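Alpha-galactosidase (Lactobacillus brevis, PDB 3MI6) probably hydrolyses terminal, non-reducing alpha-D-galactose residues from alpha-D-galactosides such as galactose oligosaccharides and galactomannans, as a member of glycosyl hydrolase family 36. Local coordinates at residues D[217-222]-D[275-280]. Numbering follows the deposited sequence.
Sequences SISSLR and GINPDE
A water molecule joins D279 to S219: it donates a hydrogen bond to D279 OD2 at 3.2 Å and makes a weak one with S219 OG at 3.3 Å. This bridge runs beside a direct contact made by L221 and N277. N277 holds CG opposite its own backbone N (chi1 -171°), which carries the amide across to the 217-222 segment. There N277 CB comes to 3.8 Å from S220 O, while N277 CG lies 4.2 Å from L221 CD2, the two side chains meeting at a slant. The same leucine methyl also meets D279 and E280, since L221 CD2 is 4.1 Å from D279 CB and equally far from E280 CG, with the glutamate chain running nearly perpendicular to the leucine. Trimming N277 to an alanine would remove the amide and is likely to open a gap beside L221 CD2 and over S220 O.

Both segments belong to the N-terminal domain of the family 36 fold and flank strand 258-264, which pairs with strand 214-219 on one side and strand 270-274 on the other. Main-chain hydrogen bonds from S220 to F258 and from N277 to N257 bring the two ends together where the strands give way to loops. E280 turns its carboxylate to another chain, forming a salt bridge with R99 and a hydrogen bond with Q91 of the second subunit, and S217 extends the sheet through an antiparallel ladder with that same subunit. The chemistry is thus divided: the aliphatic parts of D279 and E280 pack on leucine, whereas their carboxylates go to water and to the subunit interface, so one short loop presents carbon atoms to L221 and its charges to water and to the second subunit.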
loop_
_atom_site.group_PDB
_atom_site.type_symbol
_atom_site.label_atom_id
_atom_site.label_comp_id
_atom_site.label_asym_id
_atom_site.label_seq_id
_atom_site.Cartn_x
_atom_site.Cartn_y
_atom_site.Cartn_z
ATOM N N SER D 217 8.009 -5.379 19.273
ATOM C CA SER D 217 8.535 -4.624 20.368
ATOM C C SER D 217 9.802 -3.939 19.893
ATOM O O SER D 217 10.346 -4.270 18.829
ATOM C CB SER D 217 8.839 -5.581 21.520
ATOM O OG SER D 217 9.775 -6.578 21.121
ATOM N N ILE D 218 10.246 -2.960 20.671
ATOM C CA ILE D 218 11.596 -2.450 20.562
ATOM C C ILE D 218 12.166 -2.379 21.976
ATOM O O ILE D 218 11.434 -2.189 22.925
ATOM C CB ILE D 218 11.618 -1.058 19.918
ATOM C CG1 ILE D 218 11.058 -0.012 20.887
ATOM C CG2 ILE D 218 10.860 -1.072 18.621
ATOM C CD1 ILE D 218 10.157 0.987 20.218
ATOM N N SER D 219 13.474 -2.530 22.110
ATOM C CA SER D 219 14.081 -2.666 23.431
ATOM C C SER D 219 15.543 -2.196 23.497
ATOM O O SER D 219 16.164 -1.838 22.490
ATOM C CB SER D 219 13.978 -4.130 23.906
ATOM O OG SER D 219 14.613 -5.039 23.003
ATOM N N SER D 220 16.092 -2.216 24.701
ATOM C CA SER D 220 17.502 -1.930 24.871
ATOM C C SER D 220 18.128 -2.891 25.886
ATOM O O SER D 220 17.557 -3.138 26.957
ATOM C CB SER D 220 17.676 -0.476 25.308
ATOM O OG SER D 220 19.004 -0.044 25.112
ATOM N N LEU D 221 19.292 -3.440 25.533
ATOM C CA LEU D 221 20.082 -4.280 26.430
ATOM C C LEU D 221 21.401 -3.638 26.721
ATOM O O LEU D 221 22.339 -4.323 27.106
ATOM C CB LEU D 221 20.384 -5.607 25.774
ATOM C CG LEU D 221 19.114 -6.407 25.605
ATOM C CD1 LEU D 221 19.327 -7.578 24.644
ATOM C CD2 LEU D 221 18.673 -6.835 26.996
ATOM N N ARG D 222 21.495 -2.329 26.543
ATOM C CA ARG D 222 22.799 -1.683 26.600
ATOM C C ARG D 222 23.024 -0.756 27.797
ATOM O O ARG D 222 23.907 0.103 27.752
ATOM C CB ARG D 222 23.055 -0.925 25.302
ATOM C CG ARG D 222 22.410 -1.579 24.086
ATOM C CD ARG D 222 22.212 -0.561 22.948
ATOM N NE ARG D 222 23.311 -0.592 21.987
ATOM C CZ ARG D 222 23.244 -1.211 20.815
ATOM N NH1 ARG D 222 22.118 -1.834 20.464
ATOM N NH2 ARG D 222 24.293 -1.188 20.001
ATOM N N GLY D 275 8.337 -0.607 30.325
ATOM C CA GLY D 275 9.110 -0.402 31.532
ATOM C C GLY D 275 10.519 -0.948 31.368
ATOM O O GLY D 275 11.062 -1.014 30.261
ATOM N N ILE D 276 11.118 -1.337 32.487
ATOM C CA ILE D 276 12.433 -1.947 32.484
ATOM C C ILE D 276 12.405 -3.254 31.696
ATOM O O ILE D 276 11.538 -4.096 31.889
ATOM C CB ILE D 276 12.889 -2.233 33.915
ATOM C CG1 ILE D 276 12.912 -0.942 34.721
ATOM C CG2 ILE D 276 14.252 -2.892 33.919
ATOM C CD1 ILE D 276 13.375 -1.134 36.138
ATOM N N ASN D 277 13.362 -3.410 30.801
ATOM C CA ASN D 277 13.477 -4.614 30.008
ATOM C C ASN D 277 13.558 -5.872 30.873
ATOM O O ASN D 277 14.535 -6.063 31.589
ATOM C CB ASN D 277 14.729 -4.494 29.142
ATOM C CG ASN D 277 14.839 -5.592 28.121
ATOM O OD1 ASN D 277 15.739 -5.560 27.280
ATOM N ND2 ASN D 277 13.920 -6.567 28.170
ATOM N N PRO D 278 12.537 -6.739 30.810
ATOM C CA PRO D 278 12.548 -7.991 31.570
ATOM C C PRO D 278 13.802 -8.827 31.339
ATOM O O PRO D 278 14.164 -9.599 32.216
ATOM C CB PRO D 278 11.318 -8.726 31.038
ATOM C CG PRO D 278 10.408 -7.665 30.704
ATOM C CD PRO D 278 11.246 -6.535 30.145
ATOM N N ASP D 279 14.448 -8.682 30.188
ATOM C CA ASP D 279 15.703 -9.371 29.932
ATOM C C ASP D 279 16.902 -8.689 30.591
ATOM O O ASP D 279 16.982 -7.450 30.667
ATOM C CB ASP D 279 15.926 -9.490 28.429
ATOM C CG ASP D 279 15.125 -10.623 27.814
ATOM O OD1 ASP D 279 15.247 -11.766 28.317
ATOM O OD2 ASP D 279 14.383 -10.378 26.832
ATOM N N GLU D 280 17.852 -9.500 31.046
ATOM C CA GLU D 280 18.958 -9.008 31.874
ATOM C C GLU D 280 18.445 -8.204 33.056
ATOM O O GLU D 280 18.985 -7.155 33.387
ATOM C CB GLU D 280 19.932 -8.177 31.053
ATOM C CG GLU D 280 20.557 -8.967 29.918
ATOM C CD GLU D 280 21.503 -10.064 30.408
ATOM O OE1 GLU D 280 22.675 -9.732 30.712
ATOM O OE2 GLU D 280 21.084 -11.250 30.477
HETATM O O HOH W 1 14.341 -7.759 24.913
#